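PDB 5DZS: shikimate dehydrogenase (NADP(+)) from Peptoclostridium difficile, which probably catalyses the reversible NADPH-linked reduction of 3-dehydroshikimate to shikimate, a step in the biosynthesis of chorismate and, through it, of the aromatic amino acids. Local coordinates for residues K110-D115 with G226-D231; V120-G125 with K144-T149; D176-A181 with D204-L209; G191-S196 with T216-I221. All blocks are in the same frame, centred on the assembly; numbering follows the deposited sequence.

Contact 1: residues K110-D115 with G226-D231; sequences KMANID and GKKTCD
K228 reaches from the edge strand of a sheet to the end of helix 101-111 and supplies the polar part of this contact. Its ammonium atom NZ gives a weak hydrogen bond to A112 O, at 3.2 Å. The chain leaves the strand with CG anti to the backbone N (chi1 -178°), runs extended through CD and CE, and bends at the last torsion (chi4 55°), which brings NZ round to the carbonyl. That carbonyl belongs to the residue just before N113, where the helix ends in a Schellman motif: N113 takes positive phi, and its N binds K110 O at 3.1 Å.

Apolar contacts fill in beside this bond. The aliphatic part of K228 slides past I114 in the opposite direction, with CE 3.6 Å from I114 CG1. I114, which is buried, also packs on I205 and I207 of the neighbouring strand. The contact joins the edge of the parallel, Rossmann-like nucleotide-binding sheet to the turn that leads from helix 101-111 toward strand 120-124.

Sulfur makes a looser layer. C230 SG lies 4.3 Å from A112 CB, while the terminal methyl of M111 comes alongside, CE 4.4 Å from C230 SG. M108, one turn earlier in the helix, also touches C230, and the chain beyond C230 leads to G232, a predicted NADP(+)-binding residue.

Contact 2: residues V120-G125 with K144-T149; sequences VAVILG and KLYVST. With SO4 (sulfate ion), chain E.
Y146 projects from strand 144-149 on the face shared with V120 and V122, its ring leaning toward V120. Its CB sits 4.0 Å from V122 CG2. CG is anti to the carbonyl carbon (chi1 -56°), and this turns the ring back toward the start of the neighbouring strand. CD1 lies 3.7 Å from A121 O, at the ring edge, and 3.9 Å from V122 CG2, and CE1 reaches V120 CG1, in the ring plane at its edge, 4.0 Å away. The ring also packs on I163 and I165 of the next strand, so it spans three strands of the sheet.

The two strands are parallel neighbours in a Rossmann-like sheet, 144-149 lying next to the outermost strand 163-166, joined through helix 128-139 as a beta-alpha-beta crossover. Five backbone bonds zip them together in the parallel pattern; Y146 N donates to A121 O, and Y146 O accepts from I123 N at 2.8 Å. On the opposite face, which helix 128-139 covers, L145 CD1 meets I123 CD1 at 4.0 Å, and V147 CG1 approaches G125 O.

Toward the C-terminal ends of the strands the contact becomes polar. G125, with positive phi, gives its N to S148 O, and its CA lies 3.3 Å from O1 of a sulfate ion. T149 OG1, anti to its own N (chi1 -174°), donates to sulfate O4 at 2.7 Å, and T126 OG1 binds the same ion. An anion gripped by hydroxyls beside the glycine-rich loop that follows strand 120-124 is consistent with a place that receives a phosphate of the dinucleotide, although the sulfate probably came from the crystallisation liquor.

Contact 3: residues D176-A181 with D204-L209; sequences DIILNA and DILIDL
Strands 177-180 and 205-208 run parallel, their axes 4.7 Å apart and inclined by 15°, and pair in direct register from I177 with I205 to N180 with D208. They form a beta-alpha-beta unit with helix 197-200 in the Rossmann-like NADP(+) domain. Backbone bonds alternate between the strands, and at the start D176 O takes two donors: I205 N nearly along the carbonyl axis, and D204 N from above the carbonyl plane.

The face carrying I177, L179, I205 and I207 is aliphatic; helix 101-111 packs on I207 and L209. I177 and I205 lie side by side, while I177 CG2 meets I207 CD1. L179 divides its branches: CD1 lies 3.9 Å from I207 CG2, and CD2 reaches L209 CD1 at 4.1 Å. L209, a predicted NADP(+)-binding residue, therefore leaves the strand with its side chain resting on this core. On the other face I178 CG2 packs against L206 CG at 3.8 Å.

Acidic groups meet at the entry end, where D176 OD1 and D204 OD2 stand 3.9 Å apart with their carboxylate planes turned by 59°. One water donates to both oxygens, which probably eases their repulsion, and the other oxygen of D176 accepts from V120 N.

At the exit end N180 and D208 extend the same way. N180 OD1 is bound to T182 OG1, fixing the amide's rotation, and D208 OD2 holds T216 OG1. N180 ND2 donates to D208 OD1 at 2.8 Å, with the acceptor near the amide plane but approached from above the carboxylate plane.

Contact 4: residues G191-S196 with T216-I221; sequences GISPVS and TEFLRI
Residues 191-196 run as an irregular strip past the first turn of helix 217-224, coming nearest at G191 with E217 (CA to CA 5.0 Å) and at S193 with F218 (4.7 Å). The helix start is N-capped: T216 OG1 accepts from L219 N. The contact therefore packs the long connection between strand 177-180 and helix 197-200 against a helix of the Rossmann-like domain.

E217 lies over the backbone at G191. Its CG, anti to the backbone N (chi1 -177°), is 3.5 Å from G191 O, and CB faces I192 N. A bend at chi2 turns the carboxylate forward along the helix, so that OE1 sits 3.1 Å above the guanidinium plane of R220, over its centre; this is a pairing of charges in which no N-H points at the oxygen.

F218 carries the apolar part. S193 OG and V195 CG2 lie at the edge of its ring, CG2 being 3.9 Å from F218 CE1, while P194 CD approaches F218 CB. Beyond them the ring packs on I178, L206 and N180 of the sheet, and I221 CD1 touches S193 CB at 4.0 Å.

S193 OG also bonds within its own loop, donating to V195 O at 2.7 Å, in the carbonyl plane and on a lone pair. One water bridges the two backbones, donating to I192 O and accepting from F218 N, an amide of the first helical turn, at 2.9 Å.

In the fold
All four contacts belong to the six-stranded parallel sheet of the NADP(+) domain and the segments packed on it. Contact 2 joins strands 144-149 and 120-124, contact 3 continues with 177-180 and 205-208, and contact 1 ends at the edge strand 228-230; neighbouring centres in this row are about 9 Å apart, and those of contacts 1 and 2 about 17 Å. Along the chain, contact 1 closes a loop enclosing the others; contact 2 closes before contacts 3 and 4, whose segments alternate. Contact 4, about 11 Å from contact 3 between centres, lies beside the sheet. The arrangement packs the end of helix 101-111, loop 191-196 and helix 217-224 around a sheet whose strand ends lead into the predicted cofactor residues.

Contact 1: residues K110-D115 with G226-D231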
loop_
_atom_site.group_PDB
_atom_site.type_symbol
_atom_site.label_atom_id
_atom_site.label_comp_id
_atom_site.label_asym_id
_atom_site.label_seq_id
_atom_site.Cartn_x
_atom_site.Cartn_y
_atom_site.Cartn_z
ATOM N N LYS B 110 -1.816 -11.658 -17.477
ATOM C CA LYS B 110 -0.786 -12.641 -17.149
ATOM C C LYS B 110 -1.396 -14.018 -16.980
ATOM O O LYS B 110 -0.861 -15.002 -17.466
ATOM C CB LYS B 110 -0.050 -12.262 -15.863
ATOM C CG LYS B 110 0.866 -11.065 -16.004
ATOM C CD LYS B 110 1.397 -10.642 -14.650
ATOM C CE LYS B 110 2.372 -9.487 -14.771
ATOM N NZ LYS B 110 2.612 -8.856 -13.448
ATOM N N MET B 111 -2.529 -14.088 -16.301
ATOM C CA MET B 111 -3.183 -15.366 -16.056
ATOM C C MET B 111 -3.617 -16.011 -17.378
ATOM O O MET B 111 -3.455 -17.220 -17.565
ATOM C CB MET B 111 -4.364 -15.164 -15.093
ATOM C CG MET B 111 -5.215 -16.391 -14.814
ATOM S SD MET B 111 -6.340 -16.808 -16.160
ATOM C CE MET B 111 -7.369 -15.332 -16.251
ATOM N N ALA B 112 -4.137 -15.191 -18.291
ATOM C CA ALA B 112 -4.603 -15.660 -19.590
ATOM C C ALA B 112 -3.459 -15.806 -20.611
ATOM O O ALA B 112 -3.701 -16.182 -21.757
ATOM C CB ALA B 112 -5.663 -14.709 -20.123
ATOM N N ASN B 113 -2.224 -15.514 -20.204
ATOM C CA ASN B 113 -1.071 -15.619 -21.106
ATOM C C ASN B 113 -1.252 -14.772 -22.362
ATOM O O ASN B 113 -1.014 -15.248 -23.475
ATOM C CB ASN B 113 -0.810 -17.084 -21.507
ATOM C CG ASN B 113 -0.618 -18.002 -20.312
ATOM O OD1 ASN B 113 -1.237 -19.065 -20.228
ATOM N ND2 ASN B 113 0.234 -17.598 -19.376
ATOM N N ILE B 114 -1.671 -13.522 -22.186
ATOM C CA ILE B 114 -1.857 -12.605 -23.303
ATOM C C ILE B 114 -0.818 -11.483 -23.212
ATOM O O ILE B 114 -0.871 -10.636 -22.307
ATOM C CB ILE B 114 -3.273 -11.993 -23.325
ATOM C CG1 ILE B 114 -4.342 -13.083 -23.418
ATOM C CG2 ILE B 114 -3.412 -11.031 -24.499
ATOM C CD1 ILE B 114 -5.746 -12.580 -23.152
ATOM N N ASP B 115 0.137 -11.494 -24.143
ATOM C CA ASP B 115 1.169 -10.466 -24.218
ATOM C C ASP B 115 0.690 -9.467 -25.261
ATOM O O ASP B 115 0.439 -9.844 -26.401
ATOM C CB ASP B 115 2.506 -11.088 -24.639
ATOM C CG ASP B 115 3.640 -10.076 -24.714
ATOM O OD1 ASP B 115 3.552 -9.003 -24.079
ATOM O OD2 ASP B 115 4.637 -10.373 -25.411
ATOM N N GLY B 226 -14.412 -19.772 -32.419
ATOM C CA GLY B 226 -13.158 -20.351 -31.955
ATOM C C GLY B 226 -12.131 -19.306 -31.546
ATOM O O GLY B 226 -10.935 -19.598 -31.485
ATOM N N LYS B 227 -12.587 -18.088 -31.262
ATOM C CA LYS B 227 -11.672 -17.025 -30.852
ATOM C C LYS B 227 -11.290 -17.239 -29.406
ATOM O O LYS B 227 -11.970 -17.968 -28.685
ATOM C CB LYS B 227 -12.317 -15.641 -31.026
ATOM C CG LYS B 227 -12.726 -15.308 -32.458
ATOM C CD LYS B 227 -11.530 -15.287 -33.405
ATOM C CE LYS B 227 -11.934 -15.102 -34.866
ATOM N NZ LYS B 227 -12.582 -13.793 -35.146
ATOM N N LYS B 228 -10.181 -16.632 -28.991
ATOM C CA LYS B 228 -9.741 -16.705 -27.599
ATOM C C LYS B 228 -10.596 -15.718 -26.806
ATOM O O LYS B 228 -10.741 -14.568 -27.207
ATOM C CB LYS B 228 -8.248 -16.376 -27.483
ATOM C CG LYS B 228 -7.684 -16.463 -26.073
ATOM C CD LYS B 228 -6.169 -16.319 -26.080
ATOM C CE LYS B 228 -5.593 -16.159 -24.678
ATOM N NZ LYS B 228 -5.987 -17.248 -23.742
ATOM N N THR B 229 -11.199 -16.184 -25.715
ATOM C CA THR B 229 -12.047 -15.334 -24.870
ATOM C C THR B 229 -11.620 -15.350 -23.412
ATOM O O THR B 229 -11.046 -16.318 -22.931
ATOM C CB THR B 229 -13.518 -15.780 -24.901
ATOM O OG1 THR B 229 -13.624 -17.136 -24.437
ATOM C CG2 THR B 229 -14.087 -15.654 -26.293
ATOM N N CYS B 230 -11.937 -14.266 -22.705
ATOM C CA CYS B 230 -11.607 -14.135 -21.298
ATOM C C CYS B 230 -12.669 -13.248 -20.661
ATOM O O CYS B 230 -12.925 -12.154 -21.179
ATOM C CB CYS B 230 -10.229 -13.497 -21.171
ATOM S SG CYS B 230 -9.636 -13.304 -19.486
ATOM N N ASP B 231 -13.295 -13.714 -19.571
ATOM C CA ASP B 231 -14.310 -12.908 -18.867
ATOM C C ASP B 231 -13.681 -12.120 -17.727
ATOM O O ASP B 231 -12.468 -12.165 -17.522
ATOM C CB ASP B 231 -15.556 -13.717 -18.434
ATOM C CG ASP B 231 -15.302 -14.697 -17.288
ATOM O OD1 ASP B 231 -14.392 -14.489 -16.462
ATOM O OD2 ASP B 231 -16.076 -15.675 -17.197
#

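Contact 2: residues V120-G125 with K144-T149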
loop_
_atom_site.group_PDB
_atom_site.type_symbol
_atom_site.label_atom_id
_atom_site.label_comp_id
_atom_site.label_asym_id
_atom_site.label_seq_id
_atom_site.Cartn_x
_atom_site.Cartn_y
_atom_site.Cartn_z
ATOM N N VAL B 120 -2.194 -4.957 -31.891
ATOM C CA VAL B 120 -3.190 -3.946 -32.223
ATOM C C VAL B 120 -4.400 -4.264 -31.364
ATOM O O VAL B 120 -4.868 -5.405 -31.346
ATOM C CB VAL B 120 -3.593 -3.989 -33.716
ATOM C CG1 VAL B 120 -4.665 -2.943 -34.018
ATOM C CG2 VAL B 120 -2.378 -3.782 -34.610
ATOM N N ALA B 121 -4.896 -3.267 -30.636
ATOM C CA ALA B 121 -6.051 -3.470 -29.763
ATOM C C ALA B 121 -7.057 -2.350 -29.882
ATOM O O ALA B 121 -6.723 -1.203 -30.218
ATOM C CB ALA B 121 -5.609 -3.614 -28.313
ATOM N N VAL B 122 -8.302 -2.706 -29.596
ATOM C CA VAL B 122 -9.396 -1.775 -29.579
ATOM C C VAL B 122 -10.073 -1.894 -28.225
ATOM O O VAL B 122 -10.357 -3.001 -27.764
ATOM C CB VAL B 122 -10.438 -2.082 -30.666
ATOM C CG1 VAL B 122 -11.691 -1.224 -30.483
ATOM C CG2 VAL B 122 -9.830 -1.870 -32.036
ATOM N N ILE B 123 -10.292 -0.751 -27.585
ATOM C CA ILE B 123 -11.050 -0.692 -26.338
ATOM C C ILE B 123 -12.428 -0.141 -26.675
ATOM O O ILE B 123 -12.544 0.904 -27.333
ATOM C CB ILE B 123 -10.422 0.254 -25.302
ATOM C CG1 ILE B 123 -9.054 -0.271 -24.855
ATOM C CG2 ILE B 123 -11.362 0.405 -24.099
ATOM C CD1 ILE B 123 -8.228 0.739 -24.087
ATOM N N LEU B 124 -13.468 -0.835 -26.230
ATOM C CA LEU B 124 -14.832 -0.382 -26.417
ATOM C C LEU B 124 -15.279 0.385 -25.185
ATOM O O LEU B 124 -15.317 -0.181 -24.077
ATOM C CB LEU B 124 -15.774 -1.561 -26.616
ATOM C CG LEU B 124 -15.442 -2.535 -27.737
ATOM C CD1 LEU B 124 -16.418 -3.695 -27.695
ATOM C CD2 LEU B 124 -15.468 -1.809 -29.076
ATOM N N GLY B 125 -15.609 1.664 -25.376
ATOM C CA GLY B 125 -16.099 2.511 -24.295
ATOM C C GLY B 125 -15.081 3.496 -23.766
ATOM O O GLY B 125 -13.878 3.364 -24.020
ATOM N N LYS B 144 -0.576 -0.399 -31.766
ATOM C CA LYS B 144 -1.659 0.466 -32.218
ATOM C C LYS B 144 -2.821 0.328 -31.240
ATOM O O LYS B 144 -3.233 -0.786 -30.960
ATOM C CB LYS B 144 -2.106 -0.009 -33.602
ATOM C CG LYS B 144 -3.077 0.893 -34.353
ATOM C CD LYS B 144 -2.389 2.113 -34.941
ATOM C CE LYS B 144 -3.299 2.811 -35.938
ATOM N NZ LYS B 144 -2.690 4.036 -36.514
ATOM N N LEU B 145 -3.339 1.448 -30.734
ATOM C CA LEU B 145 -4.477 1.430 -29.794
ATOM C C LEU B 145 -5.613 2.366 -30.214
ATOM O O LEU B 145 -5.403 3.570 -30.421
ATOM C CB LEU B 145 -4.023 1.815 -28.383
ATOM C CG LEU B 145 -5.124 1.782 -27.314
ATOM C CD1 LEU B 145 -5.689 0.375 -27.147
ATOM C CD2 LEU B 145 -4.612 2.307 -25.985
ATOM N N TYR B 146 -6.814 1.802 -30.344
ATOM C CA TYR B 146 -8.011 2.568 -30.657
ATOM C C TYR B 146 -8.959 2.494 -29.460
ATOM O O TYR B 146 -8.989 1.494 -28.747
ATOM C CB TYR B 146 -8.763 1.981 -31.850
ATOM C CG TYR B 146 -7.999 1.822 -33.155
ATOM C CD1 TYR B 146 -7.264 0.669 -33.412
ATOM C CD2 TYR B 146 -8.082 2.781 -34.157
ATOM C CE1 TYR B 146 -6.587 0.493 -34.609
ATOM C CE2 TYR B 146 -7.414 2.613 -35.365
ATOM C CZ TYR B 146 -6.669 1.471 -35.581
ATOM O OH TYR B 146 -6.007 1.305 -36.780
ATOM N N VAL B 147 -9.728 3.555 -29.251
ATOM C CA VAL B 147 -10.772 3.577 -28.230
ATOM C C VAL B 147 -12.035 3.980 -28.978
ATOM O O VAL B 147 -12.062 5.036 -29.613
ATOM C CB VAL B 147 -10.479 4.569 -27.095
ATOM C CG1 VAL B 147 -11.633 4.594 -26.104
ATOM C CG2 VAL B 147 -9.185 4.195 -26.393
ATOM N N SER B 148 -13.055 3.127 -28.938
ATOM C CA SER B 148 -14.311 3.377 -29.662
ATOM C C SER B 148 -15.400 3.960 -28.774
ATOM O O SER B 148 -15.640 3.472 -27.673
ATOM C CB SER B 148 -14.816 2.081 -30.295
ATOM O OG SER B 148 -15.890 2.341 -31.184
ATOM N N THR B 149 -16.062 5.003 -29.269
ATOM C CA THR B 149 -17.131 5.679 -28.538
ATOM C C THR B 149 -18.316 5.880 -29.481
ATOM O O THR B 149 -18.139 5.906 -30.703
ATOM C CB THR B 149 -16.637 7.029 -27.964
ATOM O OG1 THR B 149 -17.648 7.610 -27.133
ATOM C CG2 THR B 149 -16.246 8.004 -29.078
HETATM S S SO4 E . -19.065 4.900 -25.158
HETATM O O1 SO4 E . -18.566 3.796 -26.010
HETATM O O2 SO4 E . -20.309 5.434 -25.756
HETATM O O3 SO4 E . -19.333 4.387 -23.793
HETATM O O4 SO4 E . -18.056 5.979 -25.071
#

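Contact 3: residues D176-A181 with D204-L209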
loop_
_atom_site.group_PDB
_atom_site.type_symbol
_atom_site.label_atom_id
_atom_site.label_comp_id
_atom_site.label_asym_id
_atom_site.label_seq_id
_atom_site.Cartn_x
_atom_site.Cartn_y
_atom_site.Cartn_z
ATOM N N ASP B 176 -5.646 -7.515 -33.144
ATOM C CA ASP B 176 -5.428 -8.688 -32.304
ATOM C C ASP B 176 -6.448 -8.810 -31.182
ATOM O O ASP B 176 -7.077 -9.851 -31.011
ATOM C CB ASP B 176 -4.036 -8.613 -31.670
ATOM C CG ASP B 176 -2.930 -8.673 -32.697
ATOM O OD1 ASP B 176 -2.708 -9.770 -33.243
ATOM O OD2 ASP B 176 -2.270 -7.638 -32.939
ATOM N N ILE B 177 -6.602 -7.731 -30.417
ATOM C CA ILE B 177 -7.442 -7.728 -29.226
ATOM C C ILE B 177 -8.571 -6.711 -29.244
ATOM O O ILE B 177 -8.383 -5.562 -29.651
ATOM C CB ILE B 177 -6.574 -7.382 -27.990
ATOM C CG1 ILE B 177 -5.510 -8.460 -27.761
ATOM C CG2 ILE B 177 -7.433 -7.202 -26.744
ATOM C CD1 ILE B 177 -4.389 -8.021 -26.840
ATOM N N ILE B 178 -9.752 -7.151 -28.827
ATOM C CA ILE B 178 -10.876 -6.244 -28.626
ATOM C C ILE B 178 -11.328 -6.440 -27.176
ATOM O O ILE B 178 -11.652 -7.558 -26.737
ATOM C CB ILE B 178 -12.003 -6.404 -29.670
ATOM C CG1 ILE B 178 -13.057 -5.298 -29.488
ATOM C CG2 ILE B 178 -12.622 -7.795 -29.630
ATOM C CD1 ILE B 178 -14.046 -5.213 -30.637
ATOM N N LEU B 179 -11.342 -5.335 -26.445
ATOM C CA LEU B 179 -11.669 -5.341 -25.024
ATOM C C LEU B 179 -12.934 -4.523 -24.761
ATOM O O LEU B 179 -13.034 -3.342 -25.161
ATOM C CB LEU B 179 -10.474 -4.822 -24.240
ATOM C CG LEU B 179 -10.594 -4.806 -22.699
ATOM C CD1 LEU B 179 -9.241 -4.984 -22.037
ATOM C CD2 LEU B 179 -11.279 -3.547 -22.195
ATOM N N ASN B 180 -13.907 -5.164 -24.122
ATOM C CA ASN B 180 -15.150 -4.494 -23.775
ATOM C C ASN B 180 -15.094 -3.812 -22.412
ATOM O O ASN B 180 -15.083 -4.488 -21.373
ATOM C CB ASN B 180 -16.317 -5.476 -23.744
ATOM C CG ASN B 180 -17.612 -4.800 -23.339
ATOM O OD1 ASN B 180 -17.893 -3.681 -23.766
ATOM N ND2 ASN B 180 -18.393 -5.463 -22.495
ATOM N N ALA B 181 -15.073 -2.485 -22.421
ATOM C CA ALA B 181 -15.098 -1.684 -21.196
ATOM C C ALA B 181 -16.446 -0.955 -21.050
ATOM O O ALA B 181 -16.545 -0.008 -20.274
ATOM C CB ALA B 181 -13.958 -0.679 -21.188
ATOM N N ASP B 204 -8.720 -11.498 -32.932
ATOM C CA ASP B 204 -8.300 -12.835 -32.492
ATOM C C ASP B 204 -8.620 -13.133 -31.029
ATOM O O ASP B 204 -8.874 -14.286 -30.670
ATOM C CB ASP B 204 -6.785 -12.995 -32.668
ATOM C CG ASP B 204 -6.351 -12.995 -34.116
ATOM O OD1 ASP B 204 -7.142 -13.400 -34.998
ATOM O OD2 ASP B 204 -5.192 -12.610 -34.372
ATOM N N ILE B 205 -8.601 -12.094 -30.193
ATOM C CA ILE B 205 -8.801 -12.250 -28.747
ATOM C C ILE B 205 -9.860 -11.276 -28.247
ATOM O O ILE B 205 -9.820 -10.092 -28.588
ATOM C CB ILE B 205 -7.485 -11.960 -27.995
ATOM C CG1 ILE B 205 -6.356 -12.862 -28.532
ATOM C CG2 ILE B 205 -7.670 -12.130 -26.490
ATOM C CD1 ILE B 205 -4.978 -12.498 -28.019
ATOM N N LEU B 206 -10.833 -11.791 -27.501
ATOM C CA LEU B 206 -11.861 -10.958 -26.897
ATOM C C LEU B 206 -11.686 -10.940 -25.393
ATOM O O LEU B 206 -11.581 -11.991 -24.766
ATOM C CB LEU B 206 -13.276 -11.461 -27.183
ATOM C CG LEU B 206 -13.896 -11.209 -28.549
ATOM C CD1 LEU B 206 -13.214 -12.063 -29.601
ATOM C CD2 LEU B 206 -15.386 -11.517 -28.480
ATOM N N ILE B 207 -11.667 -9.747 -24.813
ATOM C CA ILE B 207 -11.593 -9.612 -23.367
ATOM C C ILE B 207 -12.821 -8.845 -22.914
ATOM O O ILE B 207 -13.077 -7.739 -23.379
ATOM C CB ILE B 207 -10.314 -8.879 -22.918
ATOM C CG1 ILE B 207 -9.085 -9.677 -23.380
ATOM C CG2 ILE B 207 -10.314 -8.687 -21.403
ATOM C CD1 ILE B 207 -7.771 -8.966 -23.157
ATOM N N ASP B 208 -13.596 -9.440 -22.017
ATOM C CA ASP B 208 -14.784 -8.761 -21.506
ATOM C C ASP B 208 -14.597 -8.504 -20.019
ATOM O O ASP B 208 -14.400 -9.435 -19.264
ATOM C CB ASP B 208 -16.035 -9.615 -21.764
ATOM C CG ASP B 208 -17.333 -8.818 -21.629
ATOM O OD1 ASP B 208 -17.291 -7.651 -21.164
ATOM O OD2 ASP B 208 -18.392 -9.357 -22.016
ATOM N N LEU B 209 -14.652 -7.245 -19.600
ATOM C CA LEU B 209 -14.481 -6.937 -18.178
ATOM C C LEU B 209 -15.720 -7.299 -17.374
ATOM O O LEU B 209 -15.668 -7.379 -16.139
ATOM C CB LEU B 209 -14.091 -5.476 -17.966
ATOM C CG LEU B 209 -12.800 -5.030 -18.661
ATOM C CD1 LEU B 209 -12.403 -3.620 -18.242
ATOM C CD2 LEU B 209 -11.657 -6.011 -18.418
HETATM O O HOH W 1 -3.292 -12.280 -32.040
#

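Contact 4: residues G191-S196 with T216-I221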
loop_
_atom_site.group_PDB
_atom_site.type_symbol
_atom_site.label_atom_id
_atom_site.label_comp_id
_atom_site.label_asym_id
_atom_site.label_seq_id
_atom_site.Cartn_x
_atom_site.Cartn_y
_atom_site.Cartn_z
ATOM N N GLY B 191 -28.232 -11.087 -23.821
ATOM C CA GLY B 191 -28.224 -11.495 -25.225
ATOM C C GLY B 191 -27.815 -10.405 -26.204
ATOM O O GLY B 191 -27.970 -10.579 -27.412
ATOM N N ILE B 192 -27.298 -9.284 -25.690
ATOM C CA ILE B 192 -26.843 -8.167 -26.532
ATOM C C ILE B 192 -25.352 -7.884 -26.355
ATOM O O ILE B 192 -24.848 -7.809 -25.236
ATOM C CB ILE B 192 -27.634 -6.874 -26.248
ATOM C CG1 ILE B 192 -29.080 -7.046 -26.721
ATOM C CG2 ILE B 192 -26.997 -5.680 -26.958
ATOM C CD1 ILE B 192 -29.968 -5.846 -26.485
ATOM N N SER B 193 -24.679 -7.715 -27.489
ATOM C CA SER B 193 -23.256 -7.436 -27.552
ATOM C C SER B 193 -23.024 -5.987 -27.962
ATOM O O SER B 193 -23.768 -5.448 -28.771
ATOM C CB SER B 193 -22.610 -8.365 -28.584
ATOM O OG SER B 193 -21.285 -7.970 -28.877
ATOM N N PRO B 194 -21.979 -5.347 -27.423
ATOM C CA PRO B 194 -21.688 -3.956 -27.798
ATOM C C PRO B 194 -21.265 -3.806 -29.264
ATOM O O PRO B 194 -21.297 -2.697 -29.804
ATOM C CB PRO B 194 -20.522 -3.575 -26.879
ATOM C CG PRO B 194 -19.902 -4.868 -26.489
ATOM C CD PRO B 194 -21.012 -5.867 -26.439
ATOM N N VAL B 195 -20.860 -4.913 -29.885
ATOM C CA VAL B 195 -20.452 -4.909 -31.282
ATOM C C VAL B 195 -21.015 -6.115 -32.007
ATOM O O VAL B 195 -21.271 -7.164 -31.408
ATOM C CB VAL B 195 -18.919 -4.898 -31.449
ATOM C CG1 VAL B 195 -18.350 -3.566 -30.991
ATOM C CG2 VAL B 195 -18.269 -6.065 -30.712
ATOM N N SER B 196 -21.194 -5.950 -33.307
ATOM C CA SER B 196 -21.728 -6.994 -34.145
ATOM C C SER B 196 -20.728 -8.116 -34.388
ATOM O O SER B 196 -19.516 -7.957 -34.215
ATOM C CB SER B 196 -22.122 -6.407 -35.498
ATOM O OG SER B 196 -20.980 -5.870 -36.150
ATOM N N THR B 216 -21.740 -13.623 -21.360
ATOM C CA THR B 216 -22.141 -12.501 -22.198
ATOM C C THR B 216 -22.269 -12.894 -23.669
ATOM O O THR B 216 -21.596 -13.814 -24.146
ATOM C CB THR B 216 -21.113 -11.359 -22.109
ATOM O OG1 THR B 216 -19.860 -11.811 -22.636
ATOM C CG2 THR B 216 -20.943 -10.900 -20.672
ATOM N N GLU B 217 -23.130 -12.186 -24.393
ATOM C CA GLU B 217 -23.312 -12.440 -25.812
ATOM C C GLU B 217 -21.999 -12.168 -26.550
ATOM O O GLU B 217 -21.647 -12.871 -27.491
ATOM C CB GLU B 217 -24.436 -11.561 -26.368
ATOM C CG GLU B 217 -24.761 -11.784 -27.837
ATOM C CD GLU B 217 -25.327 -13.166 -28.138
ATOM O OE1 GLU B 217 -25.558 -13.943 -27.195
ATOM O OE2 GLU B 217 -25.558 -13.473 -29.327
ATOM N N PHE B 218 -21.287 -11.140 -26.102
ATOM C CA PHE B 218 -19.990 -10.761 -26.671
ATOM C C PHE B 218 -19.057 -11.973 -26.706
ATOM O O PHE B 218 -18.543 -12.337 -27.764
ATOM C CB PHE B 218 -19.424 -9.604 -25.833
ATOM C CG PHE B 218 -18.050 -9.125 -26.234
ATOM C CD1 PHE B 218 -17.838 -8.478 -27.432
ATOM C CD2 PHE B 218 -16.992 -9.206 -25.330
ATOM C CE1 PHE B 218 -16.579 -8.005 -27.776
ATOM C CE2 PHE B 218 -15.733 -8.722 -25.660
ATOM C CZ PHE B 218 -15.524 -8.125 -26.886
ATOM N N LEU B 219 -18.857 -12.612 -25.552
ATOM C CA LEU B 219 -17.984 -13.794 -25.485
ATOM C C LEU B 219 -18.635 -15.029 -26.085
ATOM O O LEU B 219 -17.948 -15.907 -26.604
ATOM C CB LEU B 219 -17.553 -14.083 -24.043
ATOM C CG LEU B 219 -16.746 -12.974 -23.374
ATOM C CD1 LEU B 219 -16.248 -13.437 -22.009
ATOM C CD2 LEU B 219 -15.589 -12.545 -24.265
ATOM N N ARG B 220 -19.959 -15.094 -26.006
ATOM C CA ARG B 220 -20.686 -16.212 -26.571
ATOM C C ARG B 220 -20.514 -16.179 -28.093
ATOM O O ARG B 220 -20.316 -17.221 -28.713
ATOM C CB ARG B 220 -22.142 -16.185 -26.096
ATOM C CG ARG B 220 -23.054 -17.270 -26.655
ATOM C CD ARG B 220 -24.098 -17.703 -25.620
ATOM N NE ARG B 220 -24.587 -16.604 -24.773
ATOM C CZ ARG B 220 -25.818 -16.090 -24.798
ATOM N NH1 ARG B 220 -26.129 -15.092 -23.974
ATOM N NH2 ARG B 220 -26.743 -16.552 -25.638
ATOM N N ILE B 221 -20.525 -14.982 -28.684
ATOM C CA ILE B 221 -20.293 -14.843 -30.134
ATOM C C ILE B 221 -18.835 -15.181 -30.472
ATOM O O ILE B 221 -18.558 -15.792 -31.502
ATOM C CB ILE B 221 -20.621 -13.419 -30.654
ATOM C CG1 ILE B 221 -22.127 -13.147 -30.567
ATOM C CG2 ILE B 221 -20.180 -13.255 -32.115
ATOM C CD1 ILE B 221 -22.507 -11.702 -30.835
HETATM O O HOH W 2 -22.367 -8.943 -24.508
#